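Local coordinates for protein peruvianin-I (Thevetia peruviana, PDB 6ORM) that is a latex cysteine peptidase built, unusually for such an enzyme, as a hexameric germin-like protein of the cupin family, at residues D35-S40 / F64-T69; F58-Q63 / S153-G158; S95-T100 / F127-G132; I104-Y109 / L133-V138. All coordinates share one frame; numbering follows the deposited sequence.

Contact 1 of 4, residues D35-S40 / F64-T69; sequences DDFIYS and FPALNT
Phe64 presents one ring face to Tyr39 CB where the N-terminal arm of this germin-like cupin packs on the turn 64-69 ahead of strand 73-79. From CB outward, CG anti to the backbone N (chi1 -172°) carries Phe64 past the Tyr39 ring, whose CD1 is 4.1 Å from Phe64 CB. The middle of the phenyl ring then receives Tyr39 CB, 3.4 Å from the Phe64 ring centroid and 5° off its normal, a CH-pi contact. The two rings are near parallel but slid apart, their planes at 27°, and barely overlap. At the rim, Phe64 CE1 comes 3.5 Å from Asp36 O and Phe64 CZ 3.4 Å from Phe37 O, both carbonyls at the ring edge, where aromatic C-H groups suit oxygen. With an alanine here the phenyl ring goes, which would probably leave Tyr39 CB without the ring face it rests on and open a gap beside these carbonyls. Strand 38-39 also pairs antiparallel with a strand of the second subunit, and Phe37 meets Phe108 of that subunit edge-to-face. Beside the ring a water donates to Asp36 O at 2.7 Å and accepts from Ala66 N at 3.1 Å.

Contact 2 of 4, residues F58-Q63 / S153-G158; sequences FVTAGQ and SQNPGG
Ala61 and Gln154 join two loops through one nearly straight backbone hydrogen bond, Ala61 N to Gln154 O at 3.0 Å with 169° at the hydrogen, the donor lying in the carbonyl plane. The same oxygen packs 3.1 Å from Thr60 CB, while the methyl of Ala61 rests 3.6 Å from Gln154 NE2. That amide is fixed further out: its OE1 accepts from Thr69 N and its NE2 donates to Asn68 OD1, so Gln154 also ties loop 153-158 to Asn68 and Thr69. On the other loop, Thr60 OG1 (chi1 75°, tucked between backbone N and carbonyl carbon) donates to Gln63 OE1 at 2.8 Å and accepts from Gly62 N at 3.1 Å. Gln63 OE1 takes a second bond from Thr60 N, also 2.8 Å, so two donors of one residue hold the glutamine oxygen and fold its side chain back over the turn. Asn155 reaches outward, its ND2 bonding Leu7 O of the fourth subunit, and its backbone N donates to Ser153 OG at 3.1 Å. The arrangement is that of two facing ST turns, one begun by Thr60 and one by Ser153, which join loops following strands 54-57 and 145-151 of the cupin barrel.

Contact 3 of 4, residues S95-T100 / F127-G132; sequences SLVMAT and FIIPPG
Strand 127-129 is the rim strand of the five-stranded cupin sheet within this chain, and its pairing with strand 95-100 is a regular antiparallel beta ladder. Ser95 with Ile129 and Val97 with Phe127 are hydrogen-bonded pairs, separated by the non-hydrogen-bonded pair Leu96 with Ile128. Ile129 N reaches Ser95 O at 2.7 Å, and Ser95 N returns a bond to Ile129 O; Val97 N likewise bonds Phe127 O, while the reciprocal bond from Phe127 N to Val97 O is the most bent, 149° at the hydrogen.

The side chains part to two faces. On one, the two delta methyls meet where the side chains cross, Leu96 CD1 4.0 Å from Ile128 CD1, and Leu72 and Leu67 of the second subunit pack against this pair. On the other, Ile129 sends CD1 diagonally across to Val97 CG2, 3.6 Å away, past Ser95 CB; its second torsion, 128°, is far from staggered, consistent with a confined methyl. Phe127 turns from strand 95-100 and packs on Glu106, Phe108 and Lys119, so this face looks into the barrel toward the three-stranded sheet that holds strand 104-109. Phe127 also pairs with a strand of the second subunit, which carries the sheet over the interface. Beyond Ile129 the chain leaves the strand through Pro130, Pro131 and Gly132, the last at a phi of 81°. A beta strand running into such a turn fits the Pro-x-Gly of the second conserved motif of germin-type cupins, here Pro130-Pro131-Gly132.

Contact 4 of 4, residues I104-Y109 / L133-V138; sequences ILEGFY and LMHFTV
Phe136 lays one ring face over Gly107, whose CA sits 4.3 Å from the ring centroid and 22° off the normal. Chi1 of 63° (CG between N and carbonyl carbon) swings the Phe136 ring across the neighbouring strand, where a CB on Gly107 would collide with it. The Tyr109 and Phe136 side chains cross at about a right angle, and Tyr109 CE1 meets the edge of the Phe136 ring, 3.8 Å from Phe136 CE2. Met134 folds its methyl CE to 3.5 Å from Tyr109 CD1, its sulfur oblique in a Met-aromatic contact. Replacing Phe136 by an alanine removes the ring, and Gly107 would probably lose its packing partner while Tyr109 would be freer to turn. On the opposite sheet face Glu106 OE1 meets Thr137 OG1, too close as modelled to be trusted. The backbones keep register: Leu105 and Val138 exchange two bonds, Gly107 and Phe136 two more, and Tyr109 N reaches Met134 O at 2.9 Å. His135 ND1 donates to Leu133 O at 3.0 Å (168°), the oxygen in the imidazole plane, which fixes that ring's rotation. Further out, Ile129 packs on Glu106 and His135. The ladder lies in the three-stranded sheet 116-121, 104-109, 135-139 of the cupin barrel; by sequence His135 matches the second-motif histidine that binds manganese in germin oxalate oxidase, but Arg88, Asn90 and Ser95 apparently replace the other ligands, making such a metal site unlikely.

Segments 58-63 and 64-69 follow each other directly, and contacts 1 and 2 cross along the chain, with centres 12 Å apart. Contacts 3 and 4 also cross; both are nested in the loop closed by contact 2, and their centres lie 9 Å apart. Contact 3 belongs to the five-stranded sheet and contact 4 to the three-stranded one; strand 95-101 leads on to 104-109 and strand 126-129 to 135-139, so the two sheets pack face to face across the barrel interior. Contacts 1 and 4, 29 Å apart between centres, lie on opposite sides of the chain's centre. Contacts 1 and 3, 22 Å apart between centres, both touch the second subunit, so the arm of one chain meets the barrel of its partner.

Contact 1 of 4, residues D35-S40 / F64-T69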
loop_
_atom_site.group_PDB
_atom_site.type_symbol
_atom_site.label_atom_id
_atom_site.label_comp_id
_atom_site.label_asym_id
_atom_site.label_seq_id
_atom_site.Cartn_x
_atom_site.Cartn_y
_atom_site.Cartn_z
ATOM N N ASP A 35 -13.865 -26.704 -4.256
ATOM C CA ASP A 35 -13.967 -26.478 -5.695
ATOM C C ASP A 35 -13.770 -25.018 -6.074
ATOM O O ASP A 35 -13.408 -24.729 -7.219
ATOM C CB ASP A 35 -15.331 -26.941 -6.214
ATOM C CG ASP A 35 -15.476 -28.448 -6.225
ATOM O OD1 ASP A 35 -14.458 -29.141 -6.420
ATOM O OD2 ASP A 35 -16.613 -28.942 -6.059
ATOM N N ASP A 36 -13.993 -24.091 -5.141
ATOM C CA ASP A 36 -13.875 -22.671 -5.443
ATOM C C ASP A 36 -12.432 -22.206 -5.575
ATOM O O ASP A 36 -12.202 -21.093 -6.059
ATOM C CB ASP A 36 -14.574 -21.850 -4.360
ATOM C CG ASP A 36 -16.077 -22.023 -4.381
ATOM O OD1 ASP A 36 -16.680 -21.876 -5.464
ATOM O OD2 ASP A 36 -16.657 -22.311 -3.311
ATOM N N PHE A 37 -11.460 -23.021 -5.180
ATOM C CA PHE A 37 -10.069 -22.596 -5.159
ATOM C C PHE A 37 -9.237 -23.259 -6.244
ATOM O O PHE A 37 -8.023 -23.036 -6.305
ATOM C CB PHE A 37 -9.482 -22.848 -3.767
ATOM C CG PHE A 37 -10.178 -22.065 -2.688
ATOM C CD1 PHE A 37 -9.812 -20.758 -2.420
ATOM C CD2 PHE A 37 -11.229 -22.621 -1.974
ATOM C CE1 PHE A 37 -10.460 -20.024 -1.445
ATOM C CE2 PHE A 37 -11.882 -21.892 -0.994
ATOM C CZ PHE A 37 -11.495 -20.590 -0.730
ATOM N N ILE A 38 -9.861 -24.060 -7.100
ATOM C CA ILE A 38 -9.231 -24.601 -8.295
ATOM C C ILE A 38 -9.812 -23.878 -9.505
ATOM O O ILE A 38 -10.981 -23.475 -9.507
ATOM C CB ILE A 38 -9.439 -26.128 -8.394
ATOM C CG1 ILE A 38 -8.646 -26.720 -9.562
ATOM C CG2 ILE A 38 -10.917 -26.462 -8.518
ATOM C CD1 ILE A 38 -8.792 -28.222 -9.696
ATOM N N TYR A 39 -8.980 -23.679 -10.524
ATOM C CA TYR A 39 -9.445 -23.167 -11.807
ATOM C C TYR A 39 -8.820 -23.997 -12.916
ATOM O O TYR A 39 -7.598 -24.158 -12.958
ATOM C CB TYR A 39 -9.100 -21.685 -11.996
ATOM C CG TYR A 39 -9.663 -21.110 -13.278
ATOM C CD1 TYR A 39 -11.011 -20.790 -13.382
ATOM C CD2 TYR A 39 -8.849 -20.903 -14.386
ATOM C CE1 TYR A 39 -11.534 -20.272 -14.551
ATOM C CE2 TYR A 39 -9.364 -20.385 -15.560
ATOM C CZ TYR A 39 -10.706 -20.072 -15.637
ATOM O OH TYR A 39 -11.226 -19.556 -16.802
ATOM N N SER A 40 -9.659 -24.515 -13.817
ATOM C CA SER A 40 -9.229 -25.488 -14.815
ATOM C C SER A 40 -9.355 -24.953 -16.238
ATOM O O SER A 40 -9.341 -25.736 -17.193
ATOM C CB SER A 40 -10.030 -26.784 -14.668
ATOM O OG SER A 40 -9.710 -27.446 -13.457
ATOM N N PHE A 64 -11.795 -16.267 -12.302
ATOM C CA PHE A 64 -11.414 -17.138 -11.194
ATOM C C PHE A 64 -11.777 -16.395 -9.916
ATOM O O PHE A 64 -10.937 -15.699 -9.328
ATOM C CB PHE A 64 -9.925 -17.479 -11.276
ATOM C CG PHE A 64 -9.458 -18.519 -10.291
ATOM C CD1 PHE A 64 -10.353 -19.226 -9.502
ATOM C CD2 PHE A 64 -8.102 -18.793 -10.168
ATOM C CE1 PHE A 64 -9.900 -20.177 -8.601
ATOM C CE2 PHE A 64 -7.644 -19.740 -9.274
ATOM C CZ PHE A 64 -8.542 -20.436 -8.489
ATOM N N PRO A 65 -13.028 -16.514 -9.460
ATOM C CA PRO A 65 -13.502 -15.675 -8.342
ATOM C C PRO A 65 -12.636 -15.723 -7.092
ATOM O O PRO A 65 -12.576 -14.726 -6.360
ATOM C CB PRO A 65 -14.906 -16.231 -8.073
ATOM C CG PRO A 65 -15.343 -16.793 -9.384
ATOM C CD PRO A 65 -14.106 -17.331 -10.044
ATOM N N ALA A 66 -11.956 -16.839 -6.825
ATOM C CA ALA A 66 -11.123 -16.932 -5.633
ATOM C C ALA A 66 -9.922 -15.995 -5.670
ATOM O O ALA A 66 -9.304 -15.773 -4.624
ATOM C CB ALA A 66 -10.646 -18.372 -5.434
ATOM N N LEU A 67 -9.570 -15.451 -6.839
ATOM C CA LEU A 67 -8.477 -14.488 -6.915
ATOM C C LEU A 67 -8.841 -13.143 -6.303
ATOM O O LEU A 67 -7.941 -12.348 -6.005
ATOM C CB LEU A 67 -8.051 -14.290 -8.371
ATOM C CG LEU A 67 -7.394 -15.496 -9.040
ATOM C CD1 LEU A 67 -7.013 -15.166 -10.477
ATOM C CD2 LEU A 67 -6.177 -15.952 -8.242
ATOM N N ASN A 68 -10.131 -12.871 -6.119
ATOM C CA ASN A 68 -10.572 -11.589 -5.586
ATOM C C ASN A 68 -9.918 -11.321 -4.236
ATOM O O ASN A 68 -9.959 -12.163 -3.332
ATOM C CB ASN A 68 -12.098 -11.587 -5.464
ATOM C CG ASN A 68 -12.666 -10.215 -5.151
ATOM O OD1 ASN A 68 -12.276 -9.209 -5.746
ATOM N ND2 ASN A 68 -13.609 -10.173 -4.216
ATOM N N THR A 69 -9.282 -10.151 -4.121
ATOM C CA THR A 69 -8.549 -9.608 -2.978
ATOM C C THR A 69 -7.154 -10.213 -2.805
ATOM O O THR A 69 -6.417 -9.765 -1.929
ATOM C CB THR A 69 -9.296 -9.753 -1.634
ATOM O OG1 THR A 69 -9.242 -11.121 -1.204
ATOM C CG2 THR A 69 -10.751 -9.298 -1.753
HETATM O O HOH W 1 -13.416 -19.383 -7.752
#

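Contact 2 of 4, residues F58-Q63 / S153-G158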
loop_
_atom_site.group_PDB
_atom_site.type_symbol
_atom_site.label_atom_id
_atom_site.label_comp_id
_atom_site.label_asym_id
_atom_site.label_seq_id
_atom_site.Cartn_x
_atom_site.Cartn_y
_atom_site.Cartn_z
ATOM N N PHE A 58 -7.450 -15.769 -20.271
ATOM C CA PHE A 58 -7.316 -14.913 -19.101
ATOM C C PHE A 58 -7.690 -15.654 -17.826
ATOM O O PHE A 58 -8.659 -16.418 -17.798
ATOM C CB PHE A 58 -8.210 -13.680 -19.237
ATOM C CG PHE A 58 -7.778 -12.724 -20.306
ATOM C CD1 PHE A 58 -6.779 -11.794 -20.064
ATOM C CD2 PHE A 58 -8.379 -12.746 -21.553
ATOM C CE1 PHE A 58 -6.388 -10.905 -21.049
ATOM C CE2 PHE A 58 -7.992 -11.862 -22.542
ATOM C CZ PHE A 58 -6.996 -10.940 -22.290
ATOM N N VAL A 59 -6.905 -15.434 -16.772
ATOM C CA VAL A 59 -7.316 -15.840 -15.432
ATOM C C VAL A 59 -7.147 -14.658 -14.489
ATOM O O VAL A 59 -6.156 -14.566 -13.754
ATOM C CB VAL A 59 -6.543 -17.067 -14.916
ATOM C CG1 VAL A 59 -7.233 -17.629 -13.684
ATOM C CG2 VAL A 59 -6.436 -18.135 -15.992
ATOM N N THR A 60 -8.103 -13.737 -14.528
ATOM C CA THR A 60 -8.243 -12.689 -13.534
ATOM C C THR A 60 -9.382 -13.057 -12.585
ATOM O O THR A 60 -10.025 -14.101 -12.724
ATOM C CB THR A 60 -8.497 -11.338 -14.205
ATOM O OG1 THR A 60 -9.848 -11.293 -14.682
ATOM C CG2 THR A 60 -7.540 -11.130 -15.372
ATOM N N ALA A 61 -9.632 -12.189 -11.601
ATOM C CA ALA A 61 -10.768 -12.394 -10.709
ATOM C C ALA A 61 -12.088 -12.483 -11.467
ATOM O O ALA A 61 -13.051 -13.060 -10.949
ATOM C CB ALA A 61 -10.833 -11.273 -9.670
ATOM N N GLY A 62 -12.156 -11.929 -12.680
ATOM C CA GLY A 62 -13.359 -12.057 -13.485
ATOM C C GLY A 62 -13.634 -13.479 -13.928
ATOM O O GLY A 62 -14.790 -13.854 -14.138
ATOM N N GLN A 63 -12.584 -14.282 -14.096
ATOM C CA GLN A 63 -12.720 -15.682 -14.482
ATOM C C GLN A 63 -12.586 -16.639 -13.308
ATOM O O GLN A 63 -13.197 -17.712 -13.321
ATOM C CB GLN A 63 -11.666 -16.049 -15.535
ATOM C CG GLN A 63 -11.798 -15.313 -16.858
ATOM C CD GLN A 63 -11.356 -13.865 -16.771
ATOM O OE1 GLN A 63 -10.259 -13.564 -16.298
ATOM N NE2 GLN A 63 -12.214 -12.960 -17.220
ATOM N N SER A 153 -1.604 -8.422 -9.795
ATOM C CA SER A 153 -2.905 -7.800 -9.590
ATOM C C SER A 153 -3.969 -8.818 -9.957
ATOM O O SER A 153 -3.758 -9.659 -10.833
ATOM C CB SER A 153 -3.073 -6.523 -10.422
ATOM O OG SER A 153 -4.378 -5.988 -10.268
ATOM N N GLN A 154 -5.115 -8.734 -9.281
ATOM C CA GLN A 154 -6.246 -9.566 -9.674
ATOM C C GLN A 154 -6.868 -9.118 -10.988
ATOM O O GLN A 154 -7.653 -9.873 -11.571
ATOM C CB GLN A 154 -7.311 -9.571 -8.577
ATOM C CG GLN A 154 -8.106 -8.287 -8.496
ATOM C CD GLN A 154 -9.180 -8.339 -7.431
ATOM O OE1 GLN A 154 -8.894 -8.555 -6.252
ATOM N NE2 GLN A 154 -10.424 -8.143 -7.842
ATOM N N ASN A 155 -6.540 -7.923 -11.465
ATOM C CA ASN A 155 -7.097 -7.384 -12.698
ATOM C C ASN A 155 -6.117 -6.364 -13.266
ATOM O O ASN A 155 -6.371 -5.154 -13.209
ATOM C CB ASN A 155 -8.468 -6.751 -12.446
ATOM C CG ASN A 155 -9.174 -6.353 -13.730
ATOM O OD1 ASN A 155 -8.948 -6.944 -14.785
ATOM N ND2 ASN A 155 -10.030 -5.341 -13.647
ATOM N N PRO A 156 -4.991 -6.820 -13.823
ATOM C CA PRO A 156 -3.948 -5.877 -14.263
ATOM C C PRO A 156 -4.405 -4.940 -15.363
ATOM O O PRO A 156 -3.867 -3.833 -15.483
ATOM C CB PRO A 156 -2.819 -6.798 -14.750
ATOM C CG PRO A 156 -3.167 -8.177 -14.252
ATOM C CD PRO A 156 -4.650 -8.218 -14.133
ATOM N N GLY A 157 -5.369 -5.354 -16.178
ATOM C CA GLY A 157 -5.731 -4.601 -17.360
ATOM C C GLY A 157 -4.784 -4.870 -18.512
ATOM O O GLY A 157 -3.635 -5.262 -18.305
ATOM N N GLY A 158 -5.270 -4.672 -19.734
ATOM C CA GLY A 158 -4.473 -4.877 -20.925
ATOM C C GLY A 158 -4.889 -3.895 -21.997
ATOM O O GLY A 158 -6.087 -3.686 -22.217
#

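Contact 3 of 4, residues S95-T100 / F127-G132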
loop_
_atom_site.group_PDB
_atom_site.type_symbol
_atom_site.label_atom_id
_atom_site.label_comp_id
_atom_site.label_asym_id
_atom_site.label_seq_id
_atom_site.Cartn_x
_atom_site.Cartn_y
_atom_site.Cartn_z
ATOM N N SER A 95 4.582 -7.824 -14.956
ATOM C CA SER A 95 4.326 -9.081 -15.647
ATOM C C SER A 95 5.606 -9.900 -15.673
ATOM O O SER A 95 6.625 -9.447 -16.202
ATOM C CB SER A 95 3.812 -8.841 -17.069
ATOM O OG SER A 95 3.532 -10.072 -17.712
ATOM N N LEU A 96 5.546 -11.102 -15.107
ATOM C CA LEU A 96 6.649 -12.054 -15.133
ATOM C C LEU A 96 6.290 -13.143 -16.140
ATOM O O LEU A 96 5.388 -13.952 -15.897
ATOM C CB LEU A 96 6.901 -12.630 -13.740
ATOM C CG LEU A 96 8.085 -13.581 -13.550
ATOM C CD1 LEU A 96 9.370 -12.981 -14.105
ATOM C CD2 LEU A 96 8.248 -13.921 -12.076
ATOM N N VAL A 97 6.992 -13.151 -17.266
ATOM C CA VAL A 97 6.695 -14.053 -18.373
ATOM C C VAL A 97 7.539 -15.313 -18.231
ATOM O O VAL A 97 8.747 -15.233 -17.989
ATOM C CB VAL A 97 6.970 -13.368 -19.724
ATOM C CG1 VAL A 97 6.882 -14.373 -20.862
ATOM C CG2 VAL A 97 6.002 -12.220 -19.943
ATOM N N MET A 98 6.903 -16.478 -18.359
ATOM C CA MET A 98 7.622 -17.742 -18.474
ATOM C C MET A 98 7.297 -18.383 -19.813
ATOM O O MET A 98 6.136 -18.714 -20.080
ATOM C CB MET A 98 7.283 -18.716 -17.345
ATOM C CG MET A 98 8.070 -20.020 -17.487
ATOM S SD MET A 98 8.007 -21.140 -16.077
ATOM C CE MET A 98 6.281 -21.618 -16.099
ATOM N N ALA A 99 8.322 -18.575 -20.640
ATOM C CA ALA A 99 8.170 -19.309 -21.886
ATOM C C ALA A 99 8.156 -20.806 -21.604
ATOM O O ALA A 99 8.959 -21.308 -20.814
ATOM C CB ALA A 99 9.306 -18.967 -22.852
ATOM N N THR A 100 7.219 -21.514 -22.234
ATOM C CA THR A 100 7.092 -22.956 -22.051
ATOM C C THR A 100 7.125 -23.764 -23.342
ATOM O O THR A 100 7.401 -24.967 -23.278
ATOM C CB THR A 100 5.796 -23.291 -21.294
ATOM O OG1 THR A 100 4.670 -22.795 -22.027
ATOM C CG2 THR A 100 5.811 -22.658 -19.906
ATOM N N PHE A 127 11.206 -13.638 -17.974
ATOM C CA PHE A 127 11.463 -12.263 -18.377
ATOM C C PHE A 127 10.483 -11.379 -17.626
ATOM O O PHE A 127 9.283 -11.668 -17.607
ATOM C CB PHE A 127 11.311 -12.100 -19.894
ATOM C CG PHE A 127 11.855 -10.801 -20.426
ATOM C CD1 PHE A 127 11.040 -9.685 -20.527
ATOM C CD2 PHE A 127 13.172 -10.703 -20.838
ATOM C CE1 PHE A 127 11.532 -8.490 -21.024
ATOM C CE2 PHE A 127 13.670 -9.510 -21.335
ATOM C CZ PHE A 127 12.850 -8.404 -21.427
ATOM N N ILE A 128 10.987 -10.314 -17.007
ATOM C CA ILE A 128 10.187 -9.457 -16.137
ATOM C C ILE A 128 9.892 -8.147 -16.859
ATOM O O ILE A 128 10.795 -7.524 -17.430
ATOM C CB ILE A 128 10.882 -9.217 -14.782
ATOM C CG1 ILE A 128 9.996 -8.369 -13.867
ATOM C CG2 ILE A 128 12.266 -8.593 -14.958
ATOM C CD1 ILE A 128 8.765 -9.104 -13.357
ATOM N N ILE A 129 8.624 -7.756 -16.863
ATOM C CA ILE A 129 8.148 -6.503 -17.442
ATOM C C ILE A 129 7.715 -5.592 -16.297
ATOM O O ILE A 129 6.776 -5.933 -15.567
ATOM C CB ILE A 129 6.986 -6.734 -18.422
ATOM C CG1 ILE A 129 7.467 -7.457 -19.679
ATOM C CG2 ILE A 129 6.314 -5.416 -18.786
ATOM C CD1 ILE A 129 6.657 -8.677 -19.998
ATOM N N PRO A 130 8.360 -4.448 -16.093
ATOM C CA PRO A 130 7.926 -3.521 -15.038
ATOM C C PRO A 130 6.518 -3.017 -15.303
ATOM O O PRO A 130 6.052 -3.026 -16.452
ATOM C CB PRO A 130 8.957 -2.383 -15.117
ATOM C CG PRO A 130 10.140 -2.982 -15.808
ATOM C CD PRO A 130 9.591 -3.995 -16.763
ATOM N N PRO A 131 5.809 -2.567 -14.267
ATOM C CA PRO A 131 4.383 -2.241 -14.427
ATOM C C PRO A 131 4.155 -1.100 -15.409
ATOM O O PRO A 131 4.825 -0.065 -15.356
ATOM C CB PRO A 131 3.945 -1.857 -13.008
ATOM C CG PRO A 131 5.209 -1.463 -12.311
ATOM C CD PRO A 131 6.269 -2.359 -12.884
ATOM N N GLY A 132 3.192 -1.299 -16.309
ATOM C CA GLY A 132 2.727 -0.253 -17.191
ATOM C C GLY A 132 3.581 0.000 -18.411
ATOM O O GLY A 132 3.181 0.797 -19.270
#

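Contact 4 of 4, residues I104-Y109 / L133-V138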
loop_
_atom_site.group_PDB
_atom_site.type_symbol
_atom_site.label_atom_id
_atom_site.label_comp_id
_atom_site.label_asym_id
_atom_site.label_seq_id
_atom_site.Cartn_x
_atom_site.Cartn_y
_atom_site.Cartn_z
ATOM N N ILE A 104 10.457 -17.128 -28.495
ATOM C CA ILE A 104 9.865 -15.809 -28.650
ATOM C C ILE A 104 10.929 -14.736 -28.479
ATOM O O ILE A 104 11.931 -14.926 -27.782
ATOM C CB ILE A 104 8.719 -15.569 -27.643
ATOM C CG1 ILE A 104 9.207 -15.830 -26.216
ATOM C CG2 ILE A 104 7.523 -16.430 -27.974
ATOM C CD1 ILE A 104 8.152 -15.620 -25.152
ATOM N N LEU A 105 10.697 -13.595 -29.126
ATOM C CA LEU A 105 11.372 -12.351 -28.783
ATOM C C LEU A 105 10.472 -11.582 -27.826
ATOM O O LEU A 105 9.324 -11.280 -28.161
ATOM C CB LEU A 105 11.667 -11.516 -30.027
ATOM C CG LEU A 105 12.900 -11.860 -30.861
ATOM C CD1 LEU A 105 13.142 -10.775 -31.904
ATOM C CD2 LEU A 105 14.125 -12.050 -29.975
ATOM N N GLU A 106 10.984 -11.287 -26.635
ATOM C CA GLU A 106 10.243 -10.578 -25.602
ATOM C C GLU A 106 11.002 -9.309 -25.246
ATOM O O GLU A 106 12.199 -9.365 -24.953
ATOM C CB GLU A 106 10.057 -11.465 -24.366
ATOM C CG GLU A 106 9.274 -10.825 -23.237
ATOM C CD GLU A 106 7.781 -10.829 -23.481
ATOM O OE1 GLU A 106 7.295 -11.732 -24.196
ATOM O OE2 GLU A 106 7.094 -9.932 -22.952
ATOM N N GLY A 107 10.315 -8.168 -25.274
ATOM C CA GLY A 107 10.964 -6.915 -24.934
ATOM C C GLY A 107 10.012 -5.904 -24.336
ATOM O O GLY A 107 8.796 -5.970 -24.538
ATOM N N PHE A 108 10.586 -4.958 -23.589
ATOM C CA PHE A 108 9.857 -3.798 -23.096
ATOM C C PHE A 108 10.700 -2.545 -23.301
ATOM O O PHE A 108 11.924 -2.608 -23.429
ATOM C CB PHE A 108 9.455 -3.951 -21.615
ATOM C CG PHE A 108 10.582 -3.726 -20.636
ATOM C CD1 PHE A 108 10.879 -2.453 -20.167
ATOM C CD2 PHE A 108 11.321 -4.795 -20.158
ATOM C CE1 PHE A 108 11.910 -2.249 -19.264
ATOM C CE2 PHE A 108 12.353 -4.597 -19.251
ATOM C CZ PHE A 108 12.645 -3.322 -18.803
ATOM N N TYR A 109 10.019 -1.399 -23.339
ATOM C CA TYR A 109 10.650 -0.090 -23.470
ATOM C C TYR A 109 10.561 0.656 -22.144
ATOM O O TYR A 109 9.496 0.690 -21.520
ATOM C CB TYR A 109 9.984 0.741 -24.572
ATOM C CG TYR A 109 9.970 0.083 -25.933
ATOM C CD1 TYR A 109 9.005 -0.860 -26.258
ATOM C CD2 TYR A 109 10.915 0.413 -26.896
ATOM C CE1 TYR A 109 8.984 -1.460 -27.502
ATOM C CE2 TYR A 109 10.901 -0.182 -28.144
ATOM C CZ TYR A 109 9.933 -1.120 -28.439
ATOM O OH TYR A 109 9.912 -1.718 -29.678
ATOM N N LEU A 133 4.740 -0.646 -18.522
ATOM C CA LEU A 133 5.675 -0.328 -19.590
ATOM C C LEU A 133 5.297 -1.057 -20.873
ATOM O O LEU A 133 4.878 -2.218 -20.851
ATOM C CB LEU A 133 7.104 -0.688 -19.180
ATOM C CG LEU A 133 7.684 0.095 -18.000
ATOM C CD1 LEU A 133 9.197 -0.075 -17.935
ATOM C CD2 LEU A 133 7.305 1.572 -18.085
ATOM N N MET A 134 5.452 -0.354 -21.992
ATOM C CA MET A 134 5.150 -0.906 -23.305
ATOM C C MET A 134 6.026 -2.120 -23.579
ATOM O O MET A 134 7.235 -2.091 -23.341
ATOM C CB MET A 134 5.374 0.173 -24.369
ATOM C CG MET A 134 5.064 -0.222 -25.802
ATOM S SD MET A 134 5.117 1.229 -26.874
ATOM C CE MET A 134 6.766 1.834 -26.522
ATOM N N HIS A 135 5.412 -3.194 -24.073
ATOM C CA HIS A 135 6.131 -4.438 -24.304
ATOM C C HIS A 135 5.526 -5.164 -25.497
ATOM O O HIS A 135 4.501 -4.756 -26.050
ATOM C CB HIS A 135 6.119 -5.334 -23.057
ATOM C CG HIS A 135 4.749 -5.742 -22.615
ATOM N ND1 HIS A 135 4.002 -4.999 -21.726
ATOM C CD2 HIS A 135 3.992 -6.818 -22.934
ATOM C CE1 HIS A 135 2.844 -5.600 -21.517
ATOM N NE2 HIS A 135 2.814 -6.707 -22.236
ATOM N N PHE A 136 6.177 -6.261 -25.884
ATOM C CA PHE A 136 5.737 -7.051 -27.025
ATOM C C PHE A 136 6.310 -8.453 -26.917
ATOM O O PHE A 136 7.297 -8.692 -26.216
ATOM C CB PHE A 136 6.163 -6.416 -28.354
ATOM C CG PHE A 136 7.658 -6.339 -28.535
ATOM C CD1 PHE A 136 8.372 -7.414 -29.045
ATOM C CD2 PHE A 136 8.347 -5.187 -28.199
ATOM C CE1 PHE A 136 9.741 -7.343 -29.203
ATOM C CE2 PHE A 136 9.717 -5.110 -28.361
ATOM C CZ PHE A 136 10.413 -6.187 -28.863
ATOM N N THR A 137 5.685 -9.372 -27.647
ATOM C CA THR A 137 6.218 -10.705 -27.878
ATOM C C THR A 137 6.054 -11.046 -29.351
ATOM O O THR A 137 5.002 -10.783 -29.941
ATOM C CB THR A 137 5.504 -11.763 -27.022
ATOM O OG1 THR A 137 5.414 -11.313 -25.664
ATOM C CG2 THR A 137 6.260 -13.073 -27.064
ATOM N N VAL A 138 7.102 -11.611 -29.948
ATOM C CA VAL A 138 7.062 -12.085 -31.327
ATOM C C VAL A 138 7.497 -13.543 -31.344
ATOM O O VAL A 138 8.488 -13.912 -30.705
ATOM C CB VAL A 138 7.954 -11.237 -32.259
ATOM C CG1 VAL A 138 7.886 -11.760 -33.694
ATOM C CG2 VAL A 138 7.546 -9.770 -32.203
#